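Long-range contacts in glycosyl transferase, group 1 family protein (Staphylococcus aureus, PDB 4WAC), which is a glycosyl transferase of the group 1 family, built on the GT-B plan of two Rossmann-like domains with an added antiparallel beta sheet: residues R145-S150 with K159-V164; A426-Y431 with L445-N450. All coordinates share one frame; numbering follows the deposited sequence.

Contact 1: R145-S150 with K159-V164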
ATOM      1  N   ARG A 145       3.724  -3.736  14.840  1.00 29.34           N
ATOM      2  CA  ARG A 145       3.150  -4.868  15.546  1.00 27.13           C
ATOM      3  C   ARG A 145       2.899  -6.065  14.590  1.00 34.25           C
ATOM      4  O   ARG A 145       2.269  -5.885  13.549  1.00 30.50           O
ATOM      5  CB  ARG A 145       1.822  -4.444  16.220  1.00 27.74           C
ATOM      6  CG  ARG A 145       1.142  -5.617  16.911  1.00 39.16           C
ATOM      7  CD  ARG A 145      -0.002  -5.186  17.764  1.00 31.71           C
ATOM      8  NE  ARG A 145      -1.066  -4.578  16.975  1.00 35.90           N
ATOM      9  CZ  ARG A 145      -2.236  -4.224  17.477  1.00 42.36           C
ATOM     10  NH1 ARG A 145      -3.142  -3.682  16.681  1.00 39.14           N
ATOM     11  NH2 ARG A 145      -2.491  -4.410  18.773  1.00 29.36           N
ATOM     12  N   ILE A 146       3.356  -7.262  14.942  1.00 26.39           N
ATOM     13  CA  ILE A 146       3.052  -8.433  14.145  1.00 39.03           C
ATOM     14  C   ILE A 146       2.136  -9.441  14.846  1.00 39.16           C
ATOM     15  O   ILE A 146       1.375 -10.167  14.185  1.00 34.68           O
ATOM     16  CB  ILE A 146       4.329  -9.191  13.728  1.00 43.13           C
ATOM     17  CG1 ILE A 146       5.236  -9.414  14.938  1.00 32.42           C
ATOM     18  CG2 ILE A 146       5.027  -8.487  12.579  1.00 31.21           C
ATOM     19  CD1 ILE A 146       6.368 -10.410  14.648  1.00 43.41           C
ATOM     20  N   GLU A 147       2.239  -9.506  16.171  1.00 25.75           N
ATOM     21  CA  GLU A 147       1.516 -10.505  16.942  1.00 34.57           C
ATOM     22  C   GLU A 147       0.965  -9.953  18.242  1.00 38.56           C
ATOM     23  O   GLU A 147       1.574  -9.067  18.866  1.00 30.38           O
ATOM     24  CB  GLU A 147       2.430 -11.688  17.241  1.00 25.06           C
ATOM     25  CG  GLU A 147       2.609 -12.610  16.022  1.00 39.63           C
ATOM     26  CD  GLU A 147       3.465 -13.809  16.348  1.00 47.13           C
ATOM     27  OE1 GLU A 147       4.451 -13.618  17.095  1.00 53.45           O
ATOM     28  OE2 GLU A 147       3.081 -14.940  15.935  1.00 49.49           O
ATOM     29  N   ARG A 148      -0.178 -10.482  18.666  1.00 28.92           N
ATOM     30  CA  ARG A 148      -0.651 -10.224  20.037  1.00 29.39           C
ATOM     31  C   ARG A 148      -1.038 -11.504  20.731  1.00 29.79           C
ATOM     32  O   ARG A 148      -1.875 -12.267  20.216  1.00 35.12           O
ATOM     33  CB  ARG A 148      -1.855  -9.262  20.064  1.00 26.15           C
ATOM     34  CG  ARG A 148      -2.550  -9.260  21.444  1.00 29.47           C
ATOM     35  CD  ARG A 148      -3.695  -8.276  21.514  1.00 27.28           C
ATOM     36  NE  ARG A 148      -3.177  -6.926  21.672  1.00 29.00           N
ATOM     37  CZ  ARG A 148      -3.906  -5.833  21.901  1.00 55.55           C
ATOM     38  NH1 ARG A 148      -5.232  -5.889  22.009  1.00 46.08           N
ATOM     39  NH2 ARG A 148      -3.294  -4.666  22.024  1.00 38.12           N
ATOM     40  N   PHE A 149      -0.433 -11.754  21.888  1.00 27.44           N
ATOM     41  CA  PHE A 149      -0.859 -12.873  22.721  1.00 31.48           C
ATOM     42  C   PHE A 149      -1.837 -12.376  23.785  1.00 46.38           C
ATOM     43  O   PHE A 149      -1.496 -11.460  24.548  1.00 37.46           O
ATOM     44  CB  PHE A 149       0.333 -13.551  23.413  1.00 26.45           C
ATOM     45  CG  PHE A 149       1.237 -14.340  22.481  1.00 36.39           C
ATOM     46  CD1 PHE A 149       2.304 -13.714  21.814  1.00 33.74           C
ATOM     47  CD2 PHE A 149       1.023 -15.710  22.266  1.00 36.64           C
ATOM     48  CE1 PHE A 149       3.163 -14.453  20.958  1.00 29.24           C
ATOM     49  CE2 PHE A 149       1.871 -16.457  21.411  1.00 32.27           C
ATOM     50  CZ  PHE A 149       2.945 -15.824  20.775  1.00 28.63           C
ATOM     51  N   SER A 150      -3.025 -12.990  23.871  1.00 37.81           N
ATOM     52  CA  SER A 150      -3.983 -12.635  24.922  1.00 28.95           C
ATOM     53  C   SER A 150      -4.053 -13.644  26.023  1.00 32.98           C
ATOM     54  O   SER A 150      -4.140 -14.859  25.780  1.00 36.61           O
ATOM     55  CB  SER A 150      -5.385 -12.458  24.359  1.00 34.55           C
ATOM     56  OG  SER A 150      -5.438 -11.293  23.550  1.00 30.93           O
ATOM     57  N   LYS A 159      -3.846 -16.038  20.133  1.00 24.76           N
ATOM     58  CA  LYS A 159      -2.769 -15.309  19.452  1.00 32.10           C
ATOM     59  C   LYS A 159      -3.300 -14.736  18.168  1.00 29.82           C
ATOM     60  O   LYS A 159      -3.922 -15.462  17.371  1.00 31.16           O
ATOM     61  CB  LYS A 159      -1.569 -16.198  19.131  1.00 27.67           C
ATOM     62  CG  LYS A 159      -0.467 -15.426  18.382  1.00 38.40           C
ATOM     63  CD  LYS A 159       0.817 -16.257  18.158  1.00 30.76           C
ATOM     64  CE  LYS A 159       0.712 -17.252  16.955  1.00 31.44           C
ATOM     65  NZ  LYS A 159       0.798 -16.592  15.596  1.00 34.49           N
ATOM     66  N   GLU A 160      -3.041 -13.450  17.957  1.00 28.02           N
ATOM     67  CA  GLU A 160      -3.451 -12.788  16.738  1.00 32.27           C
ATOM     68  C   GLU A 160      -2.271 -12.280  15.905  1.00 36.81           C
ATOM     69  O   GLU A 160      -1.252 -11.816  16.440  1.00 33.33           O
ATOM     70  CB  GLU A 160      -4.384 -11.626  17.054  1.00 26.88           C
ATOM     71  CG  GLU A 160      -5.734 -12.106  17.528  1.00 49.47           C
ATOM     72  CD  GLU A 160      -6.582 -10.950  18.040  1.00 47.84           C
ATOM     73  OE1 GLU A 160      -6.109 -10.255  18.977  1.00 41.70           O
ATOM     74  OE2 GLU A 160      -7.678 -10.719  17.467  1.00 50.29           O
ATOM     75  N   THR A 161      -2.428 -12.338  14.592  1.00 34.99           N
ATOM     76  CA  THR A 161      -1.394 -11.872  13.698  1.00 26.17           C
ATOM     77  C   THR A 161      -1.864 -10.639  12.956  1.00 31.00           C
ATOM     78  O   THR A 161      -3.012 -10.572  12.492  1.00 33.20           O
ATOM     79  CB  THR A 161      -1.016 -12.977  12.715  1.00 35.09           C
ATOM     80  OG1 THR A 161      -0.568 -14.104  13.467  1.00 34.15           O
ATOM     81  CG2 THR A 161       0.106 -12.530  11.710  1.00 26.72           C
ATOM     82  N   PHE A 162      -0.961  -9.682  12.785  1.00 30.64           N
ATOM     83  CA  PHE A 162      -1.340  -8.402  12.209  1.00 40.72           C
ATOM     84  C   PHE A 162      -0.645  -8.184  10.883  1.00 39.55           C
ATOM     85  O   PHE A 162       0.499  -8.549  10.743  1.00 35.37           O
ATOM     86  CB  PHE A 162      -0.998  -7.284  13.189  1.00 36.85           C
ATOM     87  CG  PHE A 162      -1.801  -7.350  14.456  1.00 38.70           C
ATOM     88  CD1 PHE A 162      -1.387  -8.139  15.518  1.00 26.93           C
ATOM     89  CD2 PHE A 162      -3.004  -6.669  14.560  1.00 28.68           C
ATOM     90  CE1 PHE A 162      -2.148  -8.230  16.678  1.00 29.49           C
ATOM     91  CE2 PHE A 162      -3.781  -6.741  15.743  1.00 35.77           C
ATOM     92  CZ  PHE A 162      -3.346  -7.512  16.791  1.00 27.60           C
ATOM     93  N   ASN A 163      -1.332  -7.558   9.932  1.00 28.92           N
ATOM     94  CA  ASN A 163      -0.766  -7.268   8.640  1.00 29.30           C
ATOM     95  C   ASN A 163      -0.100  -5.877   8.629  1.00 36.60           C
ATOM     96  O   ASN A 163       0.029  -5.228   9.685  1.00 47.94           O
ATOM     97  CB  ASN A 163      -1.845  -7.386   7.545  1.00 30.50           C
ATOM     98  CG  ASN A 163      -2.899  -6.294   7.603  1.00 43.30           C
ATOM     99  OD1 ASN A 163      -2.855  -5.407   8.442  1.00 40.83           O
ATOM    100  ND2 ASN A 163      -3.864  -6.363   6.695  1.00 32.62           N
ATOM    101  N   VAL A 164       0.280  -5.393   7.436  1.00 37.99           N
ATOM    102  CA  VAL A 164       1.032  -4.138   7.349  1.00 33.71           C
ATOM    103  C   VAL A 164       0.185  -2.943   7.824  1.00 46.26           C
ATOM    104  O   VAL A 164       0.729  -1.951   8.312  1.00 49.07           O
ATOM    105  CB  VAL A 164       1.557  -3.836   5.919  1.00 47.17           C
ATOM    106  CG1 VAL A 164       2.644  -4.805   5.539  1.00 58.74           C
ATOM    107  CG2 VAL A 164       0.399  -3.821   4.850  1.00 44.16           C
TER
HETATM  108  O   HOH W   1       1.582  -4.190  11.945  1.00 53.21           O
HETATM  109  O   HOH W   2      -4.674 -12.083  20.926  1.00 38.72           O
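The guanidinium of R145 lies flat over one face of the F162 ring, the two planes only 14° apart, and so combines stacking with a cation-pi contact: CZ of R145 is 3.7 Å from the centroid of the F162 ring. CD of the same arginine adds a CH-pi contact. Extended as far as CD, the chain bends at chi3 (64°), and NE lies over the ring centre with CZ close beside it. The edge of the ring meets the first strand, with CE1 of F162 3.6 Å from CB of R148.

A second aromatic contact lies on the face that carries E147, F149, K159 and T161, where K159 runs alongside F149 and sets its CG over the ring, 4.1 Å from the F149 centroid. CD of K159 comes nearest, 3.4 Å from CZ of F149. Two bends, at chi3 and chi4, then carry the ammonium group back to E147, and NZ of K159 reaches OE2 of E147 at 2.8 Å in a salt bridge on the anti side of the carboxylate, 26° out of its plane.

Between these two layers runs an antiparallel ladder. R148 and E160 form a hydrogen-bonded pair, with N of R148 2.8 Å from O of E160 and the reverse bond equally short; E147–T161 and F149–K159 are non-hydrogen-bonded pairs, and N of F162 bonds O of I146 at 2.8 Å.

Second-shell groups fix the charged ends. D138 pairs with both R145 and R148, N166 bonds NE of R145, and R100 holds the other oxygen of E147, while NZ of K159 also bonds T123 of a second subunit. The hairpin 144-152/155-162 sits in the antiparallel sheet between strands 134-141 and 168-174, with F149 packed against L93 and I97 of helix 91-101.

Contact 2: A426-Y431 with L445-N450. With EDO (1,2-ethanediol), chain E.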
ATOM      1  N   ALA A 426     -48.845   4.697  21.126  1.00 84.43           N
ATOM      2  CA  ALA A 426     -47.928   4.363  20.053  1.00 80.30           C
ATOM      3  C   ALA A 426     -48.575   4.251  18.683  1.00 94.15           C
ATOM      4  O   ALA A 426     -49.794   4.001  18.536  1.00 68.44           O
ATOM      5  CB  ALA A 426     -47.218   3.080  20.369  1.00 94.89           C
ATOM      6  N   PHE A 427     -47.717   4.423  17.679  1.00 84.62           N
ATOM      7  CA  PHE A 427     -48.087   4.251  16.277  1.00102.56           C
ATOM      8  C   PHE A 427     -48.767   2.907  16.000  1.00 88.74           C
ATOM      9  O   PHE A 427     -48.411   1.895  16.595  1.00 93.24           O
ATOM     10  CB  PHE A 427     -46.849   4.389  15.394  1.00101.07           C
ATOM     11  CG  PHE A 427     -46.254   5.767  15.381  1.00100.28           C
ATOM     12  CD1 PHE A 427     -47.004   6.877  15.756  1.00 95.33           C
ATOM     13  CD2 PHE A 427     -44.944   5.952  14.969  1.00 95.26           C
ATOM     14  CE1 PHE A 427     -46.440   8.149  15.724  1.00 91.34           C
ATOM     15  CE2 PHE A 427     -44.385   7.205  14.925  1.00 71.57           C
ATOM     16  CZ  PHE A 427     -45.120   8.303  15.310  1.00 77.88           C
ATOM     17  N   ASP A 428     -49.750   2.906  15.101  1.00 75.37           N
ATOM     18  CA  ASP A 428     -50.357   1.662  14.637  1.00 80.49           C
ATOM     19  C   ASP A 428     -49.510   1.140  13.466  1.00 72.38           C
ATOM     20  O   ASP A 428     -49.791   1.398  12.301  1.00 82.99           O
ATOM     21  CB  ASP A 428     -51.830   1.876  14.246  1.00 77.74           C
ATOM     22  CG  ASP A 428     -52.601   0.555  14.012  1.00104.74           C
ATOM     23  OD1 ASP A 428     -52.093  -0.540  14.334  1.00 99.61           O
ATOM     24  OD2 ASP A 428     -53.749   0.623  13.523  1.00122.66           O
ATOM     25  N   ILE A 429     -48.442   0.426  13.816  1.00 75.59           N
ATOM     26  CA  ILE A 429     -47.493  -0.132  12.851  1.00 96.00           C
ATOM     27  C   ILE A 429     -47.504  -1.659  12.866  1.00100.93           C
ATOM     28  O   ILE A 429     -48.125  -2.280  13.737  1.00113.72           O
ATOM     29  CB  ILE A 429     -46.031   0.366  13.119  1.00102.12           C
ATOM     30  CG1 ILE A 429     -45.706   0.377  14.622  1.00102.35           C
ATOM     31  CG2 ILE A 429     -45.785   1.744  12.504  1.00 78.62           C
ATOM     32  CD1 ILE A 429     -45.007  -0.874  15.132  1.00 96.81           C
ATOM     33  N   LYS A 430     -46.818  -2.263  11.899  1.00 95.82           N
ATOM     34  CA  LYS A 430     -46.676  -3.715  11.886  1.00 93.36           C
ATOM     35  C   LYS A 430     -45.255  -4.163  12.288  1.00 92.09           C
ATOM     36  O   LYS A 430     -44.255  -3.589  11.848  1.00 84.40           O
ATOM     37  CB  LYS A 430     -47.038  -4.280  10.513  1.00 81.07           C
ATOM     38  CG  LYS A 430     -46.254  -3.720   9.369  1.00 76.74           C
ATOM     39  CD  LYS A 430     -46.693  -4.375   8.081  1.00 86.48           C
ATOM     40  CE  LYS A 430     -48.206  -4.316   7.933  1.00 74.33           C
ATOM     41  NZ  LYS A 430     -48.633  -5.059   6.723  1.00 68.83           N
ATOM     42  N   TYR A 431     -45.175  -5.180  13.145  1.00 91.22           N
ATOM     43  CA  TYR A 431     -46.358  -5.838  13.692  1.00 64.70           C
ATOM     44  C   TYR A 431     -46.384  -5.741  15.213  1.00 86.54           C
ATOM     45  O   TYR A 431     -45.372  -5.403  15.824  1.00115.84           O
ATOM     46  CB  TYR A 431     -46.391  -7.294  13.262  1.00 68.74           C
ATOM     47  CG  TYR A 431     -46.168  -7.538  11.781  1.00 83.66           C
ATOM     48  CD1 TYR A 431     -44.889  -7.679  11.257  1.00 80.41           C
ATOM     49  CD2 TYR A 431     -47.242  -7.679  10.915  1.00 83.25           C
ATOM     50  CE1 TYR A 431     -44.691  -7.934   9.897  1.00 87.01           C
ATOM     51  CE2 TYR A 431     -47.056  -7.928   9.564  1.00 83.01           C
ATOM     52  CZ  TYR A 431     -45.782  -8.060   9.055  1.00 84.42           C
ATOM     53  OH  TYR A 431     -45.617  -8.313   7.705  1.00 73.28           O
ATOM     54  N   LEU A 445     -53.755   3.898  20.113  1.00107.88           N
ATOM     55  CA  LEU A 445     -53.074   3.679  18.844  1.00101.76           C
ATOM     56  C   LEU A 445     -53.379   4.873  17.947  1.00104.44           C
ATOM     57  O   LEU A 445     -54.534   5.304  17.870  1.00118.77           O
ATOM     58  CB  LEU A 445     -53.531   2.376  18.186  1.00 83.01           C
ATOM     59  CG  LEU A 445     -54.983   2.224  17.718  1.00 94.26           C
ATOM     60  CD1 LEU A 445     -55.122   2.267  16.191  1.00 93.54           C
ATOM     61  CD2 LEU A 445     -55.484   0.914  18.253  1.00112.05           C
ATOM     62  N   ILE A 446     -52.356   5.428  17.301  1.00 98.77           N
ATOM     63  CA  ILE A 446     -52.556   6.551  16.386  1.00105.67           C
ATOM     64  C   ILE A 446     -52.218   6.041  14.999  1.00 98.25           C
ATOM     65  O   ILE A 446     -51.568   5.010  14.880  1.00 96.64           O
ATOM     66  CB  ILE A 446     -51.665   7.760  16.738  1.00101.24           C
ATOM     67  CG1 ILE A 446     -50.386   7.779  15.885  1.00 94.38           C
ATOM     68  CG2 ILE A 446     -51.314   7.705  18.217  1.00 95.35           C
ATOM     69  CD1 ILE A 446     -49.611   9.080  15.936  1.00 97.07           C
ATOM     70  N   GLU A 447     -52.649   6.714  13.940  1.00 93.71           N
ATOM     71  CA  GLU A 447     -52.107   6.284  12.672  1.00 93.72           C
ATOM     72  C   GLU A 447     -50.852   7.067  12.343  1.00103.95           C
ATOM     73  O   GLU A 447     -50.808   8.293  12.454  1.00129.77           O
ATOM     74  CB  GLU A 447     -53.139   6.337  11.545  1.00103.65           C
ATOM     75  CG  GLU A 447     -53.459   4.926  11.143  1.00100.07           C
ATOM     76  CD  GLU A 447     -52.232   4.224  10.593  1.00107.71           C
ATOM     77  OE1 GLU A 447     -51.863   4.476   9.422  1.00109.28           O
ATOM     78  OE2 GLU A 447     -51.601   3.472  11.378  1.00110.95           O
ATOM     79  N   ASN A 448     -49.901   6.296  11.825  1.00 73.95           N
ATOM     80  CA  ASN A 448     -48.499   6.331  12.190  1.00 84.96           C
ATOM     81  C   ASN A 448     -47.745   7.635  11.910  1.00104.82           C
ATOM     82  O   ASN A 448     -46.710   7.898  12.530  1.00127.26           O
ATOM     83  CB  ASN A 448     -47.879   5.071  11.519  1.00 92.19           C
ATOM     84  CG  ASN A 448     -46.393   5.175  11.214  1.00108.22           C
ATOM     85  OD1 ASN A 448     -45.550   5.085  12.108  1.00116.22           O
ATOM     86  ND2 ASN A 448     -46.064   5.263   9.928  1.00 91.70           N
ATOM     87  N   HIS A 449     -48.306   8.480  11.051  1.00106.62           N
ATOM     88  CA  HIS A 449     -47.668   9.760  10.708  1.00122.97           C
ATOM     89  C   HIS A 449     -48.221  11.002  11.431  1.00114.40           C
ATOM     90  O   HIS A 449     -47.580  12.060  11.461  1.00105.91           O
ATOM     91  CB  HIS A 449     -47.745   9.961   9.192  1.00113.82           C
ATOM     92  CG  HIS A 449     -46.949   8.951   8.429  1.00115.43           C
ATOM     93  ND1 HIS A 449     -47.449   8.254   7.348  1.00111.21           N
ATOM     94  CD2 HIS A 449     -45.685   8.498   8.615  1.00113.28           C
ATOM     95  CE1 HIS A 449     -46.523   7.429   6.893  1.00 96.08           C
ATOM     96  NE2 HIS A 449     -45.442   7.559   7.643  1.00103.68           N
ATOM     97  N   ASN A 450     -49.401  10.862  12.020  1.00101.10           N
ATOM     98  CA  ASN A 450     -50.075  11.987  12.634  1.00 93.39           C
ATOM     99  C   ASN A 450     -49.533  12.232  14.063  1.00108.31           C
ATOM    100  O   ASN A 450     -50.171  11.826  15.036  1.00116.36           O
ATOM    101  CB  ASN A 450     -51.584  11.716  12.639  1.00 92.22           C
ATOM    102  CG  ASN A 450     -52.402  12.938  12.955  1.00 82.77           C
ATOM    103  OD1 ASN A 450     -51.895  13.912  13.496  1.00 99.10           O
ATOM    104  ND2 ASN A 450     -53.685  12.895  12.610  1.00 79.25           N
TER
HETATM  105  C1  EDO E 504     -50.862  -1.851  10.417  1.00 81.69           C
HETATM  106  O1  EDO E 504     -50.200  -0.576  10.440  1.00 78.06           O
HETATM  107  C2  EDO E 504     -52.373  -1.717  10.615  1.00 73.51           C
HETATM  108  O2  EDO E 504     -52.881  -0.650   9.804  1.00 91.45           O
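The ring of F427 carries the carbonyl oxygen of N448 over the centre of one face, 3.1 Å above its plane, while CD1 of I446 meets its edge, 3.3 Å from CE1 of F427. The side-chain amide of N448 stands almost upright to the ring, the planes 88° apart, and brings its OD1 to 3.1 Å from CD2 of F427. Buried here, that oxygen has no polar partner in the model; its other close neighbour is the CG2 methyl of I429.

These residues lie where two neighbouring parallel strands of a beta-alpha-beta unit, 424-427 and 443-446, run out into loops on the Rossmann-like sheet of the GT-B fold. The strands are still paired at A426–L445 and F427–I446. N of I446 bonds O of A426 at 3.2 Å, and N of D428 bonds O of I446 at 2.8 Å. Beyond this point the strand pairing gives way to turns, and N448 folds back over F427. D428 centres an inverse gamma turn, and E447 to N450 form a type I turn that leads into helix 451-461, with N450 as N-cap. M454 of that helix packs on both F427 and I446.

With its CG anti to the backbone N (chi1 -169°), D428 lays its carboxylate beside L445, OD2 lying 3.4 Å from CD1 of L445. Across from it, OE2 of E447 comes to 2.9 Å from O of D428; as both are acceptors, this is no hydrogen bond. The same carbonyl does receive a donor from a 1,2-ethanediol, probably left by the crystallisation liquor, whose O1 lies 2.7 Å from O of D428.

How the contacts relate
From the N terminus the chain lays down the first strands of one parallel sheet, then leaves for the ten-stranded antiparallel sheet, where contact 1 closes a hairpin, with eight residues, mostly strand, between its segments. It returns to complete the first sheet, passes to the second, and there contact 2 closes a loop of thirteen residues containing helix 433-436. The two are in series, neither nesting nor crossing, their centres 51 Å apart on opposite sides of the chain's centre. Contact 1 belongs to a part that meets other subunits, its V164 packing on V164 of both, whereas contact 2 ties the last two strands of the second sheet, and its two segments touch no other protein chain.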